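PDB 4MDY: periplasmic binding protein, which probably captures an iron-bearing solute, such as an iron chelate, outside the membrane and hands it to an ABC transporter for import. Local coordinates for residues V15-A20 and P120-T125; V34-T39 and D98-T103. One frame throughout, in Å; residues are numbered along the deposited sequence.

Contact 1 of 2, residues V15-A20 and P120-T125; sequences VTVRHA and PTVAQT
Gln124 O receives the backbone N-H of Ala20 at 2.8 Å, with an N-H...O angle of 161° and the donor lying in the carbonyl plane. The bond joins the end of strand 15-19, one arm of the antiparallel hairpin 15-19/22-26, to the chain just past strand 121-123, an outer strand of the parallel sheet in the N-terminal lobe of this solute-binding protein. The two strands share no ladder: their axes stay 7.1 Å apart at closest approach and cross at 38°, converging toward His19 and Thr125. The carbonyl of Gln124 also meets carbon, with His19 CB 3.3 Å from Gln124 O. With chi1 at 52°, the imidazole of His19 is folded between its own backbone N and carbonyl carbon, which lays one ring face over Ala123. The methyl there makes a CH-pi contact, Ala123 CB lying 4.0 Å from the centroid of the His19 ring. Both ring nitrogens have partners in the hairpin, ND1 with the backbone N of Phe21 and NE2 with the hydroxyl of Thr24, so the rotation of the imidazole is fixed. Thr24 OG1 is also hydrogen-bonded to Thr121 O, which ties ring and strand through one hydroxyl. Further back the strands have diverged, and Val17 and Val122 both pack on Ile140 of helix 134-144, where Val17 CG2 and Val122 CG1 barely meet at 4.5 Å.

Contact 2 of 2, residues V34-T39 and D98-T103; sequences VSAGLT and DLIVAT
A chi1 of -60° swings Ile100 CG1 to the side of the backbone N and leaves CG2 beside the carbonyl carbon, where it faces the methyl of Ala36. Ala36 packs closely among apolar groups: its CB lies 4.1 Å from Ile100 CG2, and Ala102 adds its methyl from the same strand, its CB 4.0 Å from Ala36 CB. The contact with Val34 is marginal, Ile100 CG1 brushing Val34 CB at 4.5 Å. Beneath these side chains the two backbones run side by side, their end-to-end directions only 8° apart. Val34 uses both its amide and its carbonyl, giving N-H to Leu99 O and taking the N-H of Val101 on its own O at 2.8 Å, in a nearly straight bond of 172°. Ala36 N then binds Val101 O, also at 2.8 Å, carrying the pairing one step past strand 33-35. This is the parallel ladder between strands 33-35 and 99-102 in the alpha/beta core of the N-terminal lobe, with 99-102 flanked by 33-35 and 121-123. Val34 and Ile100 both turn their side chains onto Ile92 of helix 89-94. On the other face Ser35 and Val101 lie against helix 40-46, both touching Glu40. Val101 CB comes 3.8 Å from Val34 O, and the CA of Ile100 makes a CA-H...O contact of 3.6 Å with the same oxygen.

Contact 2 is nested in the chain between the two segments of contact 1, and the two meet in one parallel sheet, where 99-102 lies between 33-35 and 121-123. Their backbones are joined directly by probable hydrogen bonds from Val122 N to Ile100 O and from Ala102 N to Val122 O. Contact 2 is sheet interior, with every touching residue buried and regular backbone ladder bonds flanked by small and branched aliphatic side chains. Contact 1, also mainly buried, adds a hairpin beside the edge strand by a single backbone bond, a histidine ring and the hydroxyl of Thr24, shared by the ring and Thr121 O, while Arg18 remains exposed and forms a salt bridge with Asp23.

Contact 1 of 2, residues V15-A20 and P120-T125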
# COMPACT_ATOMS: atom_id res chain seq x y z
N VAL A 15 20.81 -9.85 14.28
CA VAL A 15 20.46 -8.53 13.78
C VAL A 15 19.57 -7.83 14.79
O VAL A 15 18.68 -8.45 15.40
CB VAL A 15 19.74 -8.60 12.41
CG1 VAL A 15 19.08 -7.28 12.05
CG2 VAL A 15 20.73 -9.00 11.33
N THR A 16 19.79 -6.53 14.97
CA THR A 16 18.96 -5.74 15.86
C THR A 16 18.31 -4.62 15.06
O THR A 16 18.98 -3.88 14.36
CB THR A 16 19.80 -5.19 17.03
OG1 THR A 16 20.24 -6.28 17.83
CG2 THR A 16 18.99 -4.22 17.88
N VAL A 17 16.98 -4.52 15.15
CA VAL A 17 16.26 -3.42 14.49
C VAL A 17 15.66 -2.49 15.51
O VAL A 17 15.28 -2.91 16.60
CB VAL A 17 15.17 -3.91 13.50
CG1 VAL A 17 15.81 -4.71 12.38
CG2 VAL A 17 14.10 -4.72 14.20
N ARG A 18 15.57 -1.22 15.15
CA ARG A 18 15.08 -0.17 16.04
C ARG A 18 13.72 0.32 15.55
O ARG A 18 13.55 0.63 14.37
CB ARG A 18 16.08 0.97 16.09
CG ARG A 18 17.50 0.48 16.33
CD ARG A 18 18.48 1.64 16.49
NE ARG A 18 18.31 2.32 17.78
CZ ARG A 18 18.93 1.99 18.92
NH1 ARG A 18 19.79 0.98 18.97
NH2 ARG A 18 18.70 2.70 20.02
N HIS A 19 12.76 0.37 16.45
CA HIS A 19 11.39 0.72 16.09
C HIS A 19 10.74 1.56 17.20
O HIS A 19 11.41 1.95 18.17
CB HIS A 19 10.59 -0.56 15.79
CG HIS A 19 10.67 -1.59 16.87
ND1 HIS A 19 10.11 -1.41 18.11
CD2 HIS A 19 11.26 -2.81 16.90
CE1 HIS A 19 10.34 -2.47 18.86
NE2 HIS A 19 11.04 -3.33 18.16
N ALA A 20 9.45 1.83 17.05
CA ALA A 20 8.73 2.75 17.95
C ALA A 20 8.74 2.33 19.42
O ALA A 20 8.60 3.17 20.30
CB ALA A 20 7.30 2.93 17.47
N PRO A 120 10.41 -12.46 18.67
CA PRO A 120 10.86 -11.15 18.23
C PRO A 120 9.84 -10.51 17.29
O PRO A 120 9.36 -11.15 16.35
CB PRO A 120 12.16 -11.46 17.50
CG PRO A 120 12.69 -12.66 18.20
CD PRO A 120 11.48 -13.47 18.58
N THR A 121 9.49 -9.26 17.58
CA THR A 121 8.39 -8.58 16.91
C THR A 121 8.91 -7.27 16.32
O THR A 121 9.58 -6.49 17.00
CB THR A 121 7.24 -8.34 17.90
OG1 THR A 121 6.69 -9.60 18.31
CG2 THR A 121 6.14 -7.49 17.29
N VAL A 122 8.61 -7.06 15.04
CA VAL A 122 9.04 -5.86 14.32
C VAL A 122 7.86 -4.90 14.25
O VAL A 122 6.83 -5.21 13.63
CB VAL A 122 9.51 -6.19 12.88
CG1 VAL A 122 10.08 -4.93 12.21
CG2 VAL A 122 10.54 -7.31 12.88
N ALA A 123 8.02 -3.74 14.88
CA ALA A 123 7.00 -2.70 14.93
C ALA A 123 7.26 -1.59 13.92
O ALA A 123 8.33 -1.50 13.31
CB ALA A 123 6.93 -2.10 16.33
N GLN A 124 6.26 -0.73 13.77
CA GLN A 124 6.41 0.51 13.01
C GLN A 124 7.62 1.29 13.53
O GLN A 124 8.00 1.17 14.70
CB GLN A 124 5.13 1.36 13.09
CG GLN A 124 4.78 1.90 14.47
CD GLN A 124 3.87 0.99 15.27
OE1 GLN A 124 3.87 -0.23 15.11
NE2 GLN A 124 3.07 1.59 16.15
N THR A 125 8.23 2.07 12.66
CA THR A 125 9.49 2.74 13.02
C THR A 125 9.26 4.01 13.82
O THR A 125 10.09 4.36 14.67
CB THR A 125 10.31 3.08 11.76
OG1 THR A 125 9.47 3.73 10.81
CG2 THR A 125 10.86 1.83 11.13

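Contact 2 of 2, residues V34-T39 and D98-T103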
# COMPACT_ATOMS: atom_id res chain seq x y z
N VAL A 34 5.28 -14.69 10.85
CA VAL A 34 3.90 -14.23 10.82
C VAL A 34 3.83 -12.78 10.34
O VAL A 34 4.48 -11.89 10.91
CB VAL A 34 3.26 -14.33 12.21
CG1 VAL A 34 1.98 -13.52 12.28
CG2 VAL A 34 3.02 -15.79 12.57
N SER A 35 3.03 -12.56 9.29
CA SER A 35 2.70 -11.22 8.83
C SER A 35 1.40 -10.77 9.50
O SER A 35 0.30 -11.23 9.13
CB SER A 35 2.56 -11.19 7.31
OG SER A 35 2.36 -9.87 6.86
N ALA A 36 1.53 -9.89 10.48
CA ALA A 36 0.42 -9.51 11.35
C ALA A 36 -0.28 -8.20 10.93
O ALA A 36 -1.33 -7.86 11.49
CB ALA A 36 0.89 -9.44 12.79
N GLY A 37 0.27 -7.50 9.95
CA GLY A 37 -0.35 -6.27 9.44
C GLY A 37 -0.95 -6.42 8.05
O GLY A 37 -0.99 -7.50 7.49
N LEU A 38 -1.37 -5.30 7.49
CA LEU A 38 -2.20 -5.28 6.29
C LEU A 38 -1.46 -5.45 4.97
O LEU A 38 -2.08 -5.83 3.98
CB LEU A 38 -3.03 -3.99 6.26
CG LEU A 38 -3.98 -3.83 7.46
CD1 LEU A 38 -4.71 -2.49 7.41
CD2 LEU A 38 -4.98 -4.98 7.52
N THR A 39 -0.15 -5.17 4.93
CA THR A 39 0.58 -5.16 3.65
C THR A 39 1.97 -5.83 3.68
O THR A 39 2.61 -5.96 2.63
CB THR A 39 0.77 -3.71 3.14
OG1 THR A 39 1.44 -2.95 4.15
CG2 THR A 39 -0.57 -3.06 2.81
N ASP A 98 8.77 -17.62 14.78
CA ASP A 98 10.03 -17.10 15.33
C ASP A 98 10.27 -15.63 14.93
O ASP A 98 11.25 -15.03 15.35
CB ASP A 98 11.22 -18.01 14.97
CG ASP A 98 11.50 -18.10 13.48
OD1 ASP A 98 10.75 -17.50 12.66
OD2 ASP A 98 12.48 -18.79 13.11
N LEU A 99 9.36 -15.06 14.14
CA LEU A 99 9.35 -13.62 13.88
C LEU A 99 7.93 -13.16 13.60
O LEU A 99 7.20 -13.79 12.83
CB LEU A 99 10.24 -13.25 12.69
CG LEU A 99 10.39 -11.74 12.42
CD1 LEU A 99 11.20 -11.05 13.51
CD2 LEU A 99 11.05 -11.49 11.07
N ILE A 100 7.55 -12.06 14.23
CA ILE A 100 6.26 -11.45 14.00
C ILE A 100 6.48 -10.07 13.40
O ILE A 100 7.10 -9.21 14.03
CB ILE A 100 5.44 -11.34 15.30
CG1 ILE A 100 5.21 -12.73 15.91
CG2 ILE A 100 4.10 -10.67 15.04
CD1 ILE A 100 4.75 -12.70 17.35
N VAL A 101 5.99 -9.87 12.19
CA VAL A 101 6.09 -8.59 11.52
C VAL A 101 4.78 -7.85 11.66
O VAL A 101 3.73 -8.30 11.16
CB VAL A 101 6.48 -8.75 10.05
CG1 VAL A 101 6.63 -7.40 9.39
CG2 VAL A 101 7.77 -9.54 9.92
N ALA A 102 4.83 -6.71 12.36
CA ALA A 102 3.64 -5.92 12.64
C ALA A 102 3.92 -4.42 12.53
O ALA A 102 3.79 -3.66 13.49
CB ALA A 102 3.08 -6.27 14.02
N THR A 103 4.30 -4.00 11.33
CA THR A 103 4.60 -2.60 11.07
C THR A 103 3.36 -1.83 10.62
O THR A 103 3.32 -0.61 10.75
CB THR A 103 5.70 -2.46 9.99
OG1 THR A 103 5.25 -3.05 8.77
CG2 THR A 103 6.97 -3.15 10.43